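Local coordinates for protein sialidase B (Streptococcus pneumoniae serotype 4, PDB 4XJW) that hydrolyses alpha-(2->3), alpha-(2->6) and alpha-(2->8) linkages of terminal sialic acids in glycans and glycoconjugates, as a family 33 glycosidase of the pneumococcus, at residues 205-210 with 629-634; 571-576 with 611-616. The protein carries 1 engineered substitution. All coordinates share one frame; numbering follows the deposited sequence.

Interaction 1. Residues 205-210 with 629-634; sequences YFRIPT and LFEKYD
The FRIP motif of sialidases, residues 206-209, meets the end of strand 626-631 through a salt bridge between Arg207 and Glu631. The guanidinium grips the carboxylate side-on: NE of Arg207 lies 2.6 Å from OE2 of Glu631, and NH2 of Arg207 lies 2.8 Å from OE1 of Glu631, on its syn lone pair. The two planes are turned 47° apart, and NE meets OE2 from above the carboxylate plane. From the opposite face, the backbone N of Ile208 reaches OE2 of Glu631 at 2.9 Å in a nearly straight bond (165°). Bends at chi2 and chi3 turn the NE edge of the guanidinium toward the carboxylate, while CD1 of Ile208 lies against one guanidinium face, toward its rim. By similarity Arg207 binds substrate, as one of the arginines that hold the sialic acid carboxylate in this family; the two-nitrogen grip on Glu631, consistent with a second-shell role for this acid, would fix the rotation of the guanidinium, while OE1 also accepts from Tyr615 N. OH of Tyr633 rests 3.3 Å from CD of Arg207, its ring almost perpendicular to the guanidinium. Farther along, where the first and last propeller sheets adjoin, CB of Pro209 packs 3.5 Å from CD2 of Leu629.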
loop_
_atom_site.group_PDB
_atom_site.type_symbol
_atom_site.label_atom_id
_atom_site.label_comp_id
_atom_site.label_asym_id
_atom_site.label_seq_id
_atom_site.Cartn_x
_atom_site.Cartn_y
_atom_site.Cartn_z
ATOM N N TYR A 205 0.689 -3.285 -8.005
ATOM C CA TYR A 205 0.099 -2.568 -6.861
ATOM C C TYR A 205 0.734 -3.007 -5.554
ATOM O O TYR A 205 1.192 -4.143 -5.435
ATOM C CB TYR A 205 -1.424 -2.767 -6.820
ATOM C CG TYR A 205 -2.048 -2.456 -8.160
ATOM C CD1 TYR A 205 -2.333 -1.137 -8.527
ATOM C CD2 TYR A 205 -2.253 -3.467 -9.087
ATOM C CE1 TYR A 205 -2.858 -0.840 -9.781
ATOM C CE2 TYR A 205 -2.772 -3.185 -10.338
ATOM C CZ TYR A 205 -3.061 -1.884 -10.678
ATOM O OH TYR A 205 -3.551 -1.628 -11.929
ATOM N N PHE A 206 0.768 -2.098 -4.581
ATOM C CA PHE A 206 1.340 -2.395 -3.268
ATOM C C PHE A 206 0.476 -1.778 -2.201
ATOM O O PHE A 206 -0.106 -0.709 -2.407
ATOM C CB PHE A 206 2.770 -1.853 -3.150
ATOM C CG PHE A 206 3.700 -2.449 -4.145
ATOM C CD1 PHE A 206 4.299 -3.674 -3.899
ATOM C CD2 PHE A 206 3.920 -1.820 -5.356
ATOM C CE1 PHE A 206 5.119 -4.252 -4.836
ATOM C CE2 PHE A 206 4.764 -2.381 -6.297
ATOM C CZ PHE A 206 5.354 -3.607 -6.044
ATOM N N ARG A 207 0.382 -2.461 -1.061
ATOM C CA ARG A 207 -0.382 -1.960 0.080
ATOM C C ARG A 207 0.248 -2.519 1.342
ATOM O O ARG A 207 1.010 -3.494 1.300
ATOM C CB ARG A 207 -1.870 -2.377 0.043
ATOM C CG ARG A 207 -2.804 -1.487 -0.831
ATOM C CD ARG A 207 -4.185 -1.286 -0.166
ATOM N NE ARG A 207 -4.155 -0.534 1.083
ATOM C CZ ARG A 207 -5.182 -0.443 1.936
ATOM N NH1 ARG A 207 -6.324 -1.068 1.662
ATOM N NH2 ARG A 207 -5.068 0.277 3.073
ATOM N N ILE A 208 -0.088 -1.899 2.467
ATOM C CA ILE A 208 0.243 -2.412 3.797
ATOM C C ILE A 208 1.759 -2.443 4.079
ATOM O O ILE A 208 2.336 -3.505 4.298
ATOM C CB ILE A 208 -0.347 -3.831 4.060
ATOM C CG1 ILE A 208 -1.720 -4.032 3.408
ATOM C CG2 ILE A 208 -0.486 -4.063 5.550
ATOM C CD1 ILE A 208 -2.792 -3.044 3.865
ATOM N N PRO A 209 2.404 -1.270 4.093
ATOM C CA PRO A 209 3.857 -1.195 4.297
ATOM C C PRO A 209 4.249 -1.428 5.746
ATOM O O PRO A 209 3.486 -1.109 6.671
ATOM C CB PRO A 209 4.172 0.256 3.947
ATOM C CG PRO A 209 2.893 1.002 4.259
ATOM C CD PRO A 209 1.802 0.057 3.863
ATOM N N THR A 210 5.458 -1.951 5.941
ATOM C CA THR A 210 6.064 -2.080 7.266
ATOM C C THR A 210 7.511 -1.587 7.194
ATOM O O THR A 210 8.105 -1.523 6.108
ATOM C CB THR A 210 6.032 -3.524 7.820
ATOM O OG1 THR A 210 7.109 -4.282 7.256
ATOM C CG2 THR A 210 4.683 -4.217 7.518
ATOM N N LEU A 629 7.163 5.027 5.638
ATOM C CA LEU A 629 6.720 4.398 4.403
ATOM C C LEU A 629 5.202 4.321 4.498
ATOM O O LEU A 629 4.662 3.695 5.407
ATOM C CB LEU A 629 7.322 3.002 4.260
ATOM C CG LEU A 629 6.970 2.240 2.989
ATOM C CD1 LEU A 629 7.526 2.966 1.775
ATOM C CD2 LEU A 629 7.516 0.816 3.069
ATOM N N PHE A 630 4.514 4.976 3.575
ATOM C CA PHE A 630 3.071 5.125 3.747
ATOM C C PHE A 630 2.302 5.112 2.438
ATOM O O PHE A 630 2.848 5.424 1.364
ATOM C CB PHE A 630 2.769 6.423 4.502
ATOM C CG PHE A 630 3.108 7.672 3.727
ATOM C CD1 PHE A 630 4.412 8.158 3.693
ATOM C CD2 PHE A 630 2.118 8.362 3.031
ATOM C CE1 PHE A 630 4.734 9.315 2.971
ATOM C CE2 PHE A 630 2.429 9.520 2.325
ATOM C CZ PHE A 630 3.727 9.995 2.291
ATOM N N GLU A 631 1.016 4.776 2.545
ATOM C CA GLU A 631 0.107 4.820 1.423
ATOM C C GLU A 631 -0.329 6.263 1.207
ATOM O O GLU A 631 -1.138 6.788 1.967
ATOM C CB GLU A 631 -1.101 3.920 1.725
ATOM C CG GLU A 631 -0.749 2.420 1.783
ATOM C CD GLU A 631 -1.906 1.549 2.243
ATOM O OE1 GLU A 631 -2.902 2.078 2.799
ATOM O OE2 GLU A 631 -1.839 0.321 2.005
ATOM N N LYS A 632 0.203 6.913 0.178
ATOM C CA LYS A 632 -0.156 8.300 -0.115
ATOM C C LYS A 632 -1.413 8.375 -0.988
ATOM O O LYS A 632 -1.403 8.898 -2.107
ATOM C CB LYS A 632 1.003 9.071 -0.761
ATOM C CG LYS A 632 0.801 10.587 -0.697
ATOM C CD LYS A 632 1.896 11.365 -1.393
ATOM C CE LYS A 632 1.630 12.858 -1.290
ATOM N NZ LYS A 632 1.910 13.356 0.078
ATOM N N TYR A 633 -2.506 7.848 -0.461
ATOM C CA TYR A 633 -3.797 7.936 -1.135
ATOM C C TYR A 633 -4.860 7.524 -0.159
ATOM O O TYR A 633 -4.569 7.031 0.938
ATOM C CB TYR A 633 -3.844 7.070 -2.407
ATOM C CG TYR A 633 -4.108 5.586 -2.210
ATOM C CD1 TYR A 633 -3.170 4.755 -1.598
ATOM C CD2 TYR A 633 -5.296 5.022 -2.638
ATOM C CE1 TYR A 633 -3.420 3.388 -1.432
ATOM C CE2 TYR A 633 -5.558 3.674 -2.493
ATOM C CZ TYR A 633 -4.617 2.851 -1.896
ATOM O OH TYR A 633 -4.900 1.505 -1.755
ATOM N N ASP A 634 -6.105 7.750 -0.538
ATOM C CA ASP A 634 -7.187 7.343 0.329
ATOM C C ASP A 634 -7.577 5.907 -0.009
ATOM O O ASP A 634 -8.281 5.646 -0.990
ATOM C CB ASP A 634 -8.361 8.296 0.185
ATOM C CG ASP A 634 -9.436 8.031 1.210
ATOM O OD1 ASP A 634 -9.663 6.846 1.530
ATOM O OD2 ASP A 634 -10.051 9.008 1.689
#

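Interaction 2. Residues 571-576 with 611-616; sequences ILSTPN and YGYAYS
Residues 573-575, the end of strand 569-575, run roughly antiparallel (152°) to residues 613-616, a loop leading into strand 616-620, with CA of Pro575 5.7 Å from CA of Tyr613 and CA of Ser573 6.7 Å from CA of Ser616. Tyr613 and Ser616 turn toward the strand, whereas the intervening Ala614 and Tyr615 turn away from it. The polar part of the contact centres on OG of Ser573, which stands 2.7 Å from OH of Tyr613 and 2.6 Å from OG of Ser616, and the two bonds leave it at close to a right angle (about 98°). It meets the phenol at the ring edge, in the plane of the ring. With CG anti to the backbone N (chi1 -168°), Tyr613 stretches alongside the strand to deliver its hydroxyl there, and its ring also stacks with Phe630. Pro575 crosses the root of this ring at about a right angle: its CD lies 4.0 Å from CD1 of Tyr613, and its CB lies 3.5 Å from the carbonyl O of Tyr613. Thr574 faces the other way, donating from OG1 to O of Pro575 at 2.7 Å. The loop thus anchored carries Tyr615, by similarity the nucleophile, whose OH bonds to Glu503, itself a predicted active-site residue. OG of Ser616 also pairs with OG of Ser556, so four hydroxyls, Tyr613, Ser573, Ser616 and Ser556, are linked in a series, the first three buried. Neutral groups that can each give or accept a proton can pair here without a formal charge, and the series pins the loop to the strand on both sides of Tyr615.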
loop_
_atom_site.group_PDB
_atom_site.type_symbol
_atom_site.label_atom_id
_atom_site.label_comp_id
_atom_site.label_asym_id
_atom_site.label_seq_id
_atom_site.Cartn_x
_atom_site.Cartn_y
_atom_site.Cartn_z
ATOM N N ILE A 571 6.073 8.380 19.144
ATOM C CA ILE A 571 5.624 9.003 17.904
ATOM C C ILE A 571 4.567 8.130 17.233
ATOM O O ILE A 571 4.766 6.926 17.051
ATOM C CB ILE A 571 6.784 9.293 16.940
ATOM C CG1 ILE A 571 7.861 10.109 17.661
ATOM C CG2 ILE A 571 6.277 10.032 15.705
ATOM C CD1 ILE A 571 9.138 10.285 16.863
ATOM N N LEU A 572 3.427 8.738 16.908
ATOM C CA LEU A 572 2.347 8.056 16.211
ATOM C C LEU A 572 2.261 8.555 14.766
ATOM O O LEU A 572 2.500 9.730 14.496
ATOM C CB LEU A 572 1.016 8.342 16.911
ATOM C CG LEU A 572 0.789 7.950 18.364
ATOM C CD1 LEU A 572 -0.675 8.230 18.728
ATOM C CD2 LEU A 572 1.117 6.489 18.625
ATOM N N SER A 573 1.899 7.662 13.849
ATOM C CA SER A 573 1.630 8.027 12.455
ATOM C C SER A 573 0.214 7.584 12.097
ATOM O O SER A 573 -0.139 6.424 12.308
ATOM C CB SER A 573 2.635 7.336 11.535
ATOM O OG SER A 573 2.208 7.345 10.194
ATOM N N THR A 574 -0.578 8.501 11.538
ATOM C CA THR A 574 -1.990 8.243 11.263
ATOM C C THR A 574 -2.543 9.379 10.434
ATOM O O THR A 574 -2.046 10.501 10.523
ATOM C CB THR A 574 -2.795 8.161 12.593
ATOM O OG1 THR A 574 -4.200 8.044 12.316
ATOM C CG2 THR A 574 -2.554 9.393 13.447
ATOM N N PRO A 575 -3.590 9.108 9.634
ATOM C CA PRO A 575 -4.396 10.231 9.150
ATOM C C PRO A 575 -5.020 10.946 10.350
ATOM O O PRO A 575 -5.359 10.313 11.359
ATOM C CB PRO A 575 -5.487 9.539 8.327
ATOM C CG PRO A 575 -5.585 8.152 8.919
ATOM C CD PRO A 575 -4.138 7.812 9.208
ATOM N N ASN A 576 -5.169 12.256 10.250
ATOM C CA ASN A 576 -5.906 12.993 11.279
ATOM C C ASN A 576 -7.057 13.689 10.597
ATOM O O ASN A 576 -6.932 14.835 10.151
ATOM C CB ASN A 576 -4.994 14.011 11.972
ATOM C CG ASN A 576 -5.623 14.607 13.221
ATOM O OD1 ASN A 576 -6.826 14.488 13.448
ATOM N ND2 ASN A 576 -4.804 15.260 14.037
ATOM N N TYR A 611 -4.801 15.895 1.069
ATOM C CA TYR A 611 -4.078 14.872 0.316
ATOM C C TYR A 611 -4.063 13.540 1.075
ATOM O O TYR A 611 -4.063 13.513 2.316
ATOM C CB TYR A 611 -2.668 15.345 -0.023
ATOM C CG TYR A 611 -2.589 16.306 -1.194
ATOM C CD1 TYR A 611 -3.724 16.924 -1.706
ATOM C CD2 TYR A 611 -1.369 16.575 -1.809
ATOM C CE1 TYR A 611 -3.645 17.793 -2.786
ATOM C CE2 TYR A 611 -1.276 17.446 -2.890
ATOM C CZ TYR A 611 -2.431 18.056 -3.374
ATOM O OH TYR A 611 -2.375 18.919 -4.447
ATOM N N GLY A 612 -4.088 12.440 0.324
ATOM C CA GLY A 612 -4.289 11.112 0.882
ATOM C C GLY A 612 -3.200 10.608 1.812
ATOM O O GLY A 612 -2.003 10.836 1.604
ATOM N N TYR A 613 -3.625 9.909 2.854
ATOM C CA TYR A 613 -2.690 9.258 3.764
ATOM C C TYR A 613 -3.427 8.132 4.453
ATOM O O TYR A 613 -4.402 8.374 5.165
ATOM C CB TYR A 613 -2.189 10.263 4.805
ATOM C CG TYR A 613 -1.002 9.791 5.627
ATOM C CD1 TYR A 613 -1.162 9.036 6.793
ATOM C CD2 TYR A 613 0.285 10.138 5.253
ATOM C CE1 TYR A 613 -0.037 8.629 7.561
ATOM C CE2 TYR A 613 1.395 9.748 5.992
ATOM C CZ TYR A 613 1.230 8.990 7.135
ATOM O OH TYR A 613 2.371 8.633 7.827
ATOM N N ALA A 614 -2.999 6.895 4.227
ATOM C CA ALA A 614 -3.729 5.753 4.752
ATOM C C ALA A 614 -2.865 4.913 5.685
ATOM O O ALA A 614 -2.426 5.418 6.709
ATOM C CB ALA A 614 -4.373 4.929 3.617
ATOM N N TYR A 615 -2.634 3.645 5.362
ATOM C CA TYR A 615 -1.788 2.828 6.215
ATOM C C TYR A 615 -0.351 3.333 6.154
ATOM O O TYR A 615 0.090 3.913 5.147
ATOM C CB TYR A 615 -1.829 1.345 5.835
ATOM C CG TYR A 615 -3.063 0.590 6.263
ATOM C CD1 TYR A 615 -4.322 1.179 6.232
ATOM C CD2 TYR A 615 -2.980 -0.737 6.653
ATOM C CE1 TYR A 615 -5.453 0.460 6.600
ATOM C CE2 TYR A 615 -4.101 -1.453 7.021
ATOM C CZ TYR A 615 -5.332 -0.853 6.974
ATOM O OH TYR A 615 -6.461 -1.568 7.329
ATOM N N SER A 616 0.372 3.113 7.243
ATOM C CA SER A 616 1.701 3.671 7.360
ATOM C C SER A 616 2.623 2.833 8.216
ATOM O O SER A 616 2.207 2.023 9.048
ATOM C CB SER A 616 1.618 5.092 7.910
ATOM O OG SER A 616 1.223 5.069 9.277
#

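Overall arrangement
Along the chain the order is 205-210, 571-576, 611-616, 629-634, so interaction 1 spans interaction 2. Their centres lie 10 Å apart, interaction 1 close to the centre of the chain. The first joins the opening four-stranded sheet of the propeller to the closing sheet 616-652; the second joins that closing sheet's entry loop to the preceding one, 556-605. They touch directly: N of Glu631 is 2.9 Å from O of Tyr615, probably a hydrogen bond, and NH2 of Arg207 is 3.4 Å from CD1 of Tyr615, in a cation-pi arrangement. Together they set a substrate-binding arginine and the nucleophilic tyrosine, both assigned by similarity, beside each other in the active site.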